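Local coordinates for protein octaprenyl-diphosphate synthase (PDB 4JXN) that probably makes all-trans-octaprenyl diphosphate from farnesyl and isopentenyl diphosphates with the help of magnesium, supplying the precursor of the side chain of ubiquinone and menaquinone, at residues V157-L160 with T161-N165; R262-W265 with V266-E270; C69-G73 with P74-N78. One frame throughout, in Å; residues are numbered along the deposited sequence.

Contact 1: residues V157-L160 with T161-N165; sequences VLQL and TASQN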
ATOM      1  N   VAL A 157      -8.185   2.456  10.336  1.00 92.03           N
ATOM      2  CA  VAL A 157      -9.543   1.922  10.257  1.00105.51           C
ATOM      3  C   VAL A 157     -10.247   2.037  11.599  1.00105.82           C
ATOM      4  O   VAL A 157     -11.427   2.387  11.655  1.00 96.09           O
ATOM      5  CB  VAL A 157      -9.542   0.444   9.824  1.00118.47           C
ATOM      6  CG1 VAL A 157     -10.942  -0.152   9.926  1.00137.55           C
ATOM      7  CG2 VAL A 157      -8.998   0.313   8.407  1.00 98.50           C
ATOM      8  N   LEU A 158      -9.528   1.710  12.672  1.00 78.51           N
ATOM      9  CA  LEU A 158     -10.040   1.894  14.030  1.00 97.05           C
ATOM     10  C   LEU A 158     -10.445   3.345  14.262  1.00104.96           C
ATOM     11  O   LEU A 158     -11.393   3.627  14.990  1.00112.77           O
ATOM     12  CB  LEU A 158      -8.993   1.480  15.066  1.00 93.30           C
ATOM     13  CG  LEU A 158      -9.384   1.541  16.551  1.00149.08           C
ATOM     14  CD1 LEU A 158     -10.619   0.702  16.843  1.00112.30           C
ATOM     15  CD2 LEU A 158      -8.225   1.096  17.434  1.00103.03           C
ATOM     16  N   GLN A 159      -9.726   4.260  13.629  1.00 92.01           N
ATOM     17  CA  GLN A 159     -10.046   5.670  13.713  1.00 85.86           C
ATOM     18  C   GLN A 159     -11.430   5.939  13.132  1.00100.96           C
ATOM     19  O   GLN A 159     -12.209   6.684  13.725  1.00 93.50           O
ATOM     20  CB  GLN A 159      -8.987   6.502  12.989  1.00 85.62           C
ATOM     21  CG  GLN A 159      -8.929   7.949  13.446  1.00 84.25           C
ATOM     22  CD  GLN A 159      -7.866   8.756  12.725  1.00118.42           C
ATOM     23  OE1 GLN A 159      -7.859   9.987  12.785  1.00159.77           O
ATOM     24  NE2 GLN A 159      -6.960   8.066  12.038  1.00 99.55           N
ATOM     25  N   LEU A 160     -11.741   5.328  11.989  1.00 80.57           N
ATOM     26  CA  LEU A 160     -13.049   5.528  11.352  1.00106.71           C
ATOM     27  C   LEU A 160     -14.164   5.322  12.359  1.00 94.93           C
ATOM     28  O   LEU A 160     -15.036   6.177  12.525  1.00155.74           O
ATOM     29  CB  LEU A 160     -13.266   4.559  10.187  1.00 99.56           C
ATOM     30  CG  LEU A 160     -12.358   4.691   8.967  1.00166.28           C
ATOM     31  CD1 LEU A 160     -12.758   3.656   7.925  1.00 95.49           C
ATOM     32  CD2 LEU A 160     -12.423   6.098   8.389  1.00143.80           C
ATOM     33  N   THR A 161     -14.112   4.182  13.037  1.00114.76           N
ATOM     34  CA  THR A 161     -15.143   3.786  13.989  1.00111.84           C
ATOM     35  C   THR A 161     -15.113   4.657  15.247  1.00109.72           C
ATOM     36  O   THR A 161     -16.138   5.194  15.665  1.00111.83           O
ATOM     37  CB  THR A 161     -14.972   2.307  14.396  1.00125.32           C
ATOM     38  OG1 THR A 161     -13.748   2.146  15.120  1.00200.00           O
ATOM     39  CG2 THR A 161     -14.945   1.397  13.167  1.00110.52           C
ATOM     40  N   ALA A 162     -13.928   4.805  15.832  1.00169.30           N
ATOM     41  CA  ALA A 162     -13.768   5.517  17.103  1.00130.78           C
ATOM     42  C   ALA A 162     -13.948   7.031  16.985  1.00 95.26           C
ATOM     43  O   ALA A 162     -14.235   7.694  17.979  1.00 90.49           O
ATOM     44  CB  ALA A 162     -12.415   5.197  17.719  1.00105.85           C
ATOM     45  N   SER A 163     -13.754   7.582  15.789  1.00107.86           N
ATOM     46  CA  SER A 163     -14.115   8.972  15.541  1.00118.95           C
ATOM     47  C   SER A 163     -15.631   9.063  15.495  1.00147.37           C
ATOM     48  O   SER A 163     -16.285   8.232  14.861  1.00126.59           O
ATOM     49  CB  SER A 163     -13.512   9.492  14.237  1.00 83.87           C
ATOM     50  OG  SER A 163     -12.157   9.875  14.430  1.00 86.24           O
ATOM     51  N   GLN A 164     -16.175  10.064  16.183  1.00126.16           N
ATOM     52  CA  GLN A 164     -17.623  10.273  16.272  1.00105.99           C
ATOM     53  C   GLN A 164     -18.288   9.171  17.093  1.00 71.65           C
ATOM     54  O   GLN A 164     -19.399   8.744  16.775  1.00127.92           O
ATOM     55  CB  GLN A 164     -18.255  10.364  14.871  1.00106.49           C
ATOM     56  CG  GLN A 164     -17.527  11.315  13.924  1.00135.99           C
ATOM     57  CD  GLN A 164     -17.296  10.730  12.543  1.00180.80           C
ATOM     58  OE1 GLN A 164     -18.208  10.185  11.923  1.00200.00           O
ATOM     59  NE2 GLN A 164     -16.067  10.849  12.052  1.00131.18           N
ATOM     60  N   ASN A 165     -17.612   8.724  18.153  1.00 84.42           N
ATOM     61  CA  ASN A 165     -18.098   7.615  18.987  1.00 88.40           C
ATOM     62  C   ASN A 165     -17.773   7.792  20.477  1.00111.66           C
ATOM     63  O   ASN A 165     -16.739   7.319  20.965  1.00 86.31           O
ATOM     64  CB  ASN A 165     -17.527   6.289  18.469  1.00103.94           C
ATOM     65  CG  ASN A 165     -18.164   5.072  19.125  1.00 68.55           C
ATOM     66  OD1 ASN A 165     -18.206   4.952  20.354  1.00 88.51           O
ATOM     67  ND2 ASN A 165     -18.660   4.154  18.300  1.00105.06           N
TER
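T161 folds its hydroxyl back onto the carbonyl of L158 in the last turn of helix 139-162, one of the long helices of the all-alpha isoprenoid synthase fold. The side chain starts close to its target, T161 CB lying 3.9 Å from L158 O, the oxygen that its hydroxyl goes on to bond. It then forks. OG1 sits between the backbone N and the carbonyl carbon (chi1 66°), and from there T161 OG1 donates to L158 O over 2.8 Å, coming in tilted from the carbonyl plane. The other branch lies opposite the carbonyl carbon and reaches back along the helix, T161 CG2 standing 4.0 Å from V157 O. The same L158 O also takes A162 N at 2.9 Å in a nearly straight bond (166°), so two donors grip one oxygen. The methyl L158 CD1 comes within 3.9 Å of the same hydroxyl, T161 OG1, the two side chains crossing obliquely.

Several outer faces of this turn meet the second subunit: T161 packs on R41 and L160 on L120 of that chain, while L158 and Q159 lie against V176 of helix 170-196 in their own. A162 opens a type II turn that runs to N165. S163, the first residue off the helix, is its second position, with S163 N bonded to Q159 O at 2.7 Å and S163 OG lying 3.9 Å from Q159 CG.

Contact 2: residues R262-W265 with V266-E270; sequences RAFW and VRTIE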
ATOM      1  N   ARG A 262     -23.524  15.726  28.251  1.00 71.96           N
ATOM      2  CA  ARG A 262     -23.596  14.604  27.327  1.00 65.00           C
ATOM      3  C   ARG A 262     -24.426  14.995  26.096  1.00 64.77           C
ATOM      4  O   ARG A 262     -24.002  14.773  24.957  1.00 72.33           O
ATOM      5  CB  ARG A 262     -24.168  13.366  28.031  1.00 89.64           C
ATOM      6  CG  ARG A 262     -23.955  12.049  27.283  1.00109.85           C
ATOM      7  CD  ARG A 262     -23.528  10.920  28.225  1.00 93.80           C
ATOM      8  NE  ARG A 262     -22.071  10.867  28.396  1.00175.28           N
ATOM      9  CZ  ARG A 262     -21.429  10.261  29.400  1.00157.15           C
ATOM     10  NH1 ARG A 262     -20.096  10.284  29.433  1.00 80.93           N
ATOM     11  NH2 ARG A 262     -22.093   9.638  30.375  1.00144.82           N
ATOM     12  N   ALA A 263     -25.584  15.612  26.321  1.00 86.39           N
ATOM     13  CA  ALA A 263     -26.461  16.024  25.218  1.00 50.87           C
ATOM     14  C   ALA A 263     -25.736  16.927  24.249  1.00 51.01           C
ATOM     15  O   ALA A 263     -25.869  16.777  23.029  1.00 70.04           O
ATOM     16  CB  ALA A 263     -27.708  16.713  25.754  1.00 74.87           C
ATOM     17  N   PHE A 264     -24.952  17.857  24.793  1.00 54.04           N
ATOM     18  CA  PHE A 264     -24.088  18.691  23.970  1.00 53.79           C
ATOM     19  C   PHE A 264     -23.048  17.847  23.203  1.00 95.93           C
ATOM     20  O   PHE A 264     -22.791  18.107  22.033  1.00 62.20           O
ATOM     21  CB  PHE A 264     -23.371  19.737  24.829  1.00 46.67           C
ATOM     22  CG  PHE A 264     -22.423  20.607  24.048  1.00 48.80           C
ATOM     23  CD1 PHE A 264     -22.906  21.675  23.307  1.00 74.38           C
ATOM     24  CD2 PHE A 264     -21.062  20.349  24.038  1.00 64.02           C
ATOM     25  CE1 PHE A 264     -22.049  22.477  22.578  1.00 68.31           C
ATOM     26  CE2 PHE A 264     -20.198  21.142  23.312  1.00 66.16           C
ATOM     27  CZ  PHE A 264     -20.693  22.209  22.578  1.00 62.99           C
ATOM     28  N   TRP A 265     -22.437  16.856  23.855  1.00 80.88           N
ATOM     29  CA  TRP A 265     -21.437  16.011  23.181  1.00 92.30           C
ATOM     30  C   TRP A 265     -22.085  15.097  22.151  1.00 89.07           C
ATOM     31  O   TRP A 265     -21.616  15.001  21.021  1.00 83.78           O
ATOM     32  CB  TRP A 265     -20.635  15.175  24.183  1.00 71.54           C
ATOM     33  CG  TRP A 265     -19.766  16.006  25.071  1.00 41.16           C
ATOM     34  CD1 TRP A 265     -19.795  16.055  26.428  1.00 33.75           C
ATOM     35  CD2 TRP A 265     -18.756  16.931  24.660  1.00 35.22           C
ATOM     36  NE1 TRP A 265     -18.883  16.958  26.893  1.00 40.85           N
ATOM     37  CE2 TRP A 265     -18.212  17.494  25.827  1.00 26.82           C
ATOM     38  CE3 TRP A 265     -18.267  17.346  23.416  1.00 85.15           C
ATOM     39  CZ2 TRP A 265     -17.201  18.461  25.796  1.00 48.77           C
ATOM     40  CZ3 TRP A 265     -17.262  18.289  23.385  1.00 53.39           C
ATOM     41  CH2 TRP A 265     -16.736  18.837  24.571  1.00 45.88           C
ATOM     42  N   VAL A 266     -23.172  14.444  22.553  1.00 77.48           N
ATOM     43  CA  VAL A 266     -23.981  13.600  21.658  1.00 80.39           C
ATOM     44  C   VAL A 266     -24.366  14.321  20.364  1.00 61.26           C
ATOM     45  O   VAL A 266     -24.434  13.710  19.297  1.00 83.87           O
ATOM     46  CB  VAL A 266     -25.276  13.143  22.370  1.00100.35           C
ATOM     47  CG1 VAL A 266     -26.223  12.450  21.397  1.00 83.02           C
ATOM     48  CG2 VAL A 266     -24.956  12.239  23.564  1.00 85.58           C
ATOM     49  N   ARG A 267     -24.597  15.625  20.471  1.00 97.17           N
ATOM     50  CA  ARG A 267     -25.114  16.439  19.374  1.00 61.44           C
ATOM     51  C   ARG A 267     -24.057  16.943  18.388  1.00 67.51           C
ATOM     52  O   ARG A 267     -24.278  16.922  17.174  1.00 88.07           O
ATOM     53  CB  ARG A 267     -25.868  17.644  19.967  1.00110.65           C
ATOM     54  CG  ARG A 267     -26.388  18.657  18.951  1.00 74.43           C
ATOM     55  CD  ARG A 267     -27.382  19.640  19.577  1.00120.68           C
ATOM     56  NE  ARG A 267     -26.765  20.592  20.508  1.00 73.33           N
ATOM     57  CZ  ARG A 267     -25.999  21.629  20.150  1.00 71.39           C
ATOM     58  NH1 ARG A 267     -25.489  22.427  21.083  1.00 63.61           N
ATOM     59  NH2 ARG A 267     -25.723  21.879  18.870  1.00 88.87           N
ATOM     60  N   THR A 268     -22.940  17.442  18.909  1.00 98.68           N
ATOM     61  CA  THR A 268     -21.912  18.113  18.093  1.00108.00           C
ATOM     62  C   THR A 268     -20.859  17.150  17.516  1.00 73.22           C
ATOM     63  O   THR A 268     -20.033  17.544  16.681  1.00 68.59           O
ATOM     64  CB  THR A 268     -21.174  19.184  18.925  1.00103.85           C
ATOM     65  OG1 THR A 268     -20.723  18.607  20.159  1.00 83.00           O
ATOM     66  CG2 THR A 268     -22.090  20.360  19.238  1.00 83.48           C
ATOM     67  N   ILE A 269     -20.899  15.903  17.983  1.00 70.01           N
ATOM     68  CA  ILE A 269     -19.932  14.871  17.623  1.00104.46           C
ATOM     69  C   ILE A 269     -20.658  13.725  16.914  1.00 71.32           C
ATOM     70  O   ILE A 269     -20.388  13.447  15.745  1.00134.69           O
ATOM     71  CB  ILE A 269     -19.195  14.331  18.878  1.00 87.94           C
ATOM     72  CG1 ILE A 269     -18.519  15.472  19.656  1.00 96.21           C
ATOM     73  CG2 ILE A 269     -18.177  13.262  18.500  1.00135.74           C
ATOM     74  CD1 ILE A 269     -17.478  16.249  18.873  1.00 85.91           C
ATOM     75  N   GLU A 270     -21.589  13.073  17.609  1.00 86.00           N
ATOM     76  CA  GLU A 270     -22.298  11.930  17.032  1.00108.95           C
ATOM     77  C   GLU A 270     -23.386  12.321  16.024  1.00101.31           C
ATOM     78  O   GLU A 270     -23.653  11.568  15.089  1.00159.74           O
ATOM     79  CB  GLU A 270     -22.861  11.041  18.134  1.00 59.64           C
ATOM     80  CG  GLU A 270     -21.771  10.363  18.945  1.00 96.09           C
ATOM     81  CD  GLU A 270     -22.307   9.285  19.862  1.00127.49           C
ATOM     82  OE1 GLU A 270     -23.522   9.308  20.157  1.00 99.91           O
ATOM     83  OE2 GLU A 270     -21.511   8.420  20.290  1.00 86.21           O
TER
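F264 lays one face of its ring over the methyl of T268, a CH-pi contact in which T268 CG2 stands 4.2 Å from the ring centroid. The methyl is offset toward the rim, nearest to CE1 and CZ. R267 joins from another direction, its NH1 3.5 Å from F264 CD1, with the guanidinium plane turned 78° from the ring; its NH2 is engaged in a salt bridge with D278. These side chains line one flank of helix 259-270, in the all-helical polyprenyl synthase fold, where F264 also meets H281 edge-to-face and L285 of helix 278-288. With OG1 set between the backbone N and the carbonyl carbon (chi1 51°), the threonine turns its hydroxyl to the backbone and leaves CG2 for the ring: T268 OG1 donates to F264 O at 2.8 Å, while T268 N reaches that oxygen from the opposite face of the carbonyl plane at 3.2 Å. Further round the helix, W265 offers a ring edge to I269, W265 CE3 lying 4.2 Å from I269 CG1, and packs on L250 and A253 of helix 248-254. The backbone widens into a pi-type turn over 266-270, and I269 N makes a weak bond to W265 O. One turn apart, R262 CG touches V266 CG2 at 3.9 Å, and V266 N bonds to R262 O at 2.6 Å, almost straight at 174°.

Contact 3: residues C69-G73 with P74-N78; sequences CGYDG and PFHIN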
ATOM      1  N   CYS A  69      24.217   3.153  17.869  1.00 72.02           N
ATOM      2  CA  CYS A  69      24.695   1.775  18.047  1.00102.73           C
ATOM      3  C   CYS A  69      25.960   1.448  17.224  1.00 50.65           C
ATOM      4  O   CYS A  69      26.334   0.282  17.087  1.00 92.86           O
ATOM      5  CB  CYS A  69      23.566   0.799  17.700  1.00 90.25           C
ATOM      6  SG  CYS A  69      22.053   1.033  18.668  1.00 74.19           S
ATOM      7  N   GLY A  70      26.600   2.476  16.670  1.00 64.25           N
ATOM      8  CA  GLY A  70      27.878   2.332  15.974  1.00 93.58           C
ATOM      9  C   GLY A  70      27.849   1.713  14.584  1.00 91.70           C
ATOM     10  O   GLY A  70      28.818   1.075  14.178  1.00 87.94           O
ATOM     11  N   TYR A  71      26.763   1.914  13.844  1.00 79.56           N
ATOM     12  CA  TYR A  71      26.632   1.340  12.503  1.00 58.38           C
ATOM     13  C   TYR A  71      27.497   2.070  11.475  1.00107.75           C
ATOM     14  O   TYR A  71      27.356   3.283  11.282  1.00 66.52           O
ATOM     15  CB  TYR A  71      25.174   1.375  12.039  1.00 90.35           C
ATOM     16  CG  TYR A  71      24.928   0.718  10.687  1.00 66.87           C
ATOM     17  CD1 TYR A  71      25.220  -0.632  10.482  1.00 68.40           C
ATOM     18  CD2 TYR A  71      24.399   1.440   9.619  1.00 73.83           C
ATOM     19  CE1 TYR A  71      24.998  -1.239   9.249  1.00 67.98           C
ATOM     20  CE2 TYR A  71      24.162   0.835   8.390  1.00 82.94           C
ATOM     21  CZ  TYR A  71      24.467  -0.502   8.208  1.00 69.28           C
ATOM     22  OH  TYR A  71      24.233  -1.093   6.981  1.00 78.79           O
ATOM     23  N   ASP A  72      28.374   1.317  10.813  1.00131.27           N
ATOM     24  CA  ASP A  72      29.203   1.846   9.730  1.00128.22           C
ATOM     25  C   ASP A  72      28.429   1.913   8.416  1.00116.23           C
ATOM     26  O   ASP A  72      28.354   2.973   7.799  1.00109.12           O
ATOM     27  CB  ASP A  72      30.454   0.980   9.529  1.00111.36           C
ATOM     28  CG  ASP A  72      31.452   1.104  10.672  1.00175.08           C
ATOM     29  OD1 ASP A  72      31.612   2.216  11.224  1.00156.37           O
ATOM     30  OD2 ASP A  72      32.091   0.084  11.009  1.00110.40           O
ATOM     31  N   GLY A  73      27.841   0.780   8.023  1.00 72.02           N
ATOM     32  CA  GLY A  73      27.291   0.551   6.673  1.00 67.02           C
ATOM     33  C   GLY A  73      26.301   1.543   6.063  1.00 63.72           C
ATOM     34  O   GLY A  73      26.097   2.639   6.597  1.00 87.66           O
ATOM     35  N   PRO A  74      25.672   1.158   4.930  1.00 67.84           N
ATOM     36  CA  PRO A  74      24.855   2.082   4.124  1.00 69.58           C
ATOM     37  C   PRO A  74      23.338   1.995   4.297  1.00 51.74           C
ATOM     38  O   PRO A  74      22.615   2.900   3.852  1.00 66.07           O
ATOM     39  CB  PRO A  74      25.197   1.653   2.699  1.00 91.82           C
ATOM     40  CG  PRO A  74      25.399   0.170   2.812  1.00 77.85           C
ATOM     41  CD  PRO A  74      25.896  -0.117   4.210  1.00 55.73           C
ATOM     42  N   PHE A  75      22.854   0.926   4.929  1.00 70.69           N
ATOM     43  CA  PHE A  75      21.425   0.594   4.866  1.00 66.36           C
ATOM     44  C   PHE A  75      20.516   1.434   5.767  1.00 77.79           C
ATOM     45  O   PHE A  75      19.315   1.521   5.514  1.00 73.03           O
ATOM     46  CB  PHE A  75      21.227  -0.903   5.103  1.00 71.43           C
ATOM     47  CG  PHE A  75      21.862  -1.767   4.038  1.00 72.44           C
ATOM     48  CD1 PHE A  75      21.643  -1.504   2.683  1.00 58.54           C
ATOM     49  CD2 PHE A  75      22.677  -2.837   4.382  1.00 57.07           C
ATOM     50  CE1 PHE A  75      22.225  -2.289   1.702  1.00 74.87           C
ATOM     51  CE2 PHE A  75      23.260  -3.624   3.404  1.00 79.04           C
ATOM     52  CZ  PHE A  75      23.032  -3.352   2.066  1.00 60.69           C
ATOM     53  N   HIS A  76      21.084   2.056   6.798  1.00 55.91           N
ATOM     54  CA  HIS A  76      20.368   3.052   7.617  1.00 55.12           C
ATOM     55  C   HIS A  76      19.768   4.163   6.754  1.00 44.91           C
ATOM     56  O   HIS A  76      18.683   4.682   7.044  1.00 58.02           O
ATOM     57  CB  HIS A  76      21.283   3.605   8.722  1.00 65.41           C
ATOM     58  CG  HIS A  76      22.496   4.325   8.219  1.00 75.76           C
ATOM     59  ND1 HIS A  76      22.858   5.575   8.676  1.00 80.24           N
ATOM     60  CD2 HIS A  76      23.428   3.978   7.299  1.00 63.46           C
ATOM     61  CE1 HIS A  76      23.961   5.963   8.062  1.00 63.61           C
ATOM     62  NE2 HIS A  76      24.326   5.014   7.221  1.00 94.74           N
ATOM     63  N   ILE A  77      20.458   4.470   5.658  1.00 63.35           N
ATOM     64  CA  ILE A  77      19.961   5.392   4.639  1.00 50.06           C
ATOM     65  C   ILE A  77      18.724   4.826   3.937  1.00 64.39           C
ATOM     66  O   ILE A  77      17.702   5.523   3.751  1.00 45.23           O
ATOM     67  CB  ILE A  77      21.049   5.681   3.571  1.00 75.88           C
ATOM     68  CG1 ILE A  77      22.354   6.142   4.224  1.00 80.44           C
ATOM     69  CG2 ILE A  77      20.580   6.751   2.592  1.00 59.12           C
ATOM     70  CD1 ILE A  77      22.191   7.355   5.123  1.00 70.03           C
ATOM     71  N   ASN A  78      18.807   3.557   3.546  1.00 47.51           N
ATOM     72  CA  ASN A  78      17.638   2.889   2.941  1.00 49.41           C
ATOM     73  C   ASN A  78      16.458   2.952   3.901  1.00 61.50           C
ATOM     74  O   ASN A  78      15.344   3.358   3.542  1.00 49.10           O
ATOM     75  CB  ASN A  78      17.923   1.420   2.614  1.00 59.78           C
ATOM     76  CG  ASN A  78      19.116   1.227   1.685  1.00 68.74           C
ATOM     77  OD1 ASN A  78      20.066   2.009   1.686  1.00 83.49           O
ATOM     78  ND2 ASN A  78      19.070   0.162   0.895  1.00 76.18           N
TER
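P74 sets its ring carbon CD 3.4 Å from Y71 OH, where the loop after helix 57-68 turns into helix 75-94. This is a helix-loop-helix connection: the first helix closes in a Schellman motif with G70 as its C-prime residue, and Y71 then reaches across the turn to the start of the next. With CG anti to the backbone N (chi1 -176°), the tyrosine ring extends toward P74-H76, and the amide N of G73 lies over the centre of one face. F75 follows. Its backbone N donates to Y71 OH over 3.2 Å at 161°, approaching near the plane of the phenol, so a side-chain oxygen receives an amide from the first turn of the helix. The F75 side chain also closes on that oxygen, F75 CD2 lying 3.5 Å from Y71 OH, and packs on I195 of helix 170-196. A leucine in place of Y71 would probably leave the amide of F75 without this acceptor and open a gap beside the imidazole of H76.

H76 comes next and points its side chain back over the loop. The two ring planes stand 79° apart with centroids 5.3 Å from each other, an oblique meeting in which the imidazole lies near the tyrosine's edge, H76 CD2 coming 3.4 Å from Y71 CE2. H76 also meets H67 edge-to-face, which ties the new helix to the old one. Next in sequence, I77 N bonds to P74 O at 3.2 Å within the first turn.

Overall arrangement
Each of the three contacts is a short-range meeting within a continuous piece of chain, yet their surroundings differ. Contact 1 runs off the end of helix 139-162 into a turn, and contact 2 lies in helix 259-270; both are partly buried. They also touch: Q164 and N165 pack on I269 and E270, although the centres of the two contacts are about 15 Å apart. In both, a threonine hydroxyl doubles up with an amide on one carbonyl, but contact 1 faces the second subunit, whereas contact 2 relies on aromatic packing against helices of its own chain. Contact 3 is a surface contact on the opposite side of the chain's centre, about 51 Å from contact 2 between centres, and there a phenol oxygen accepts an amide where a helix begins.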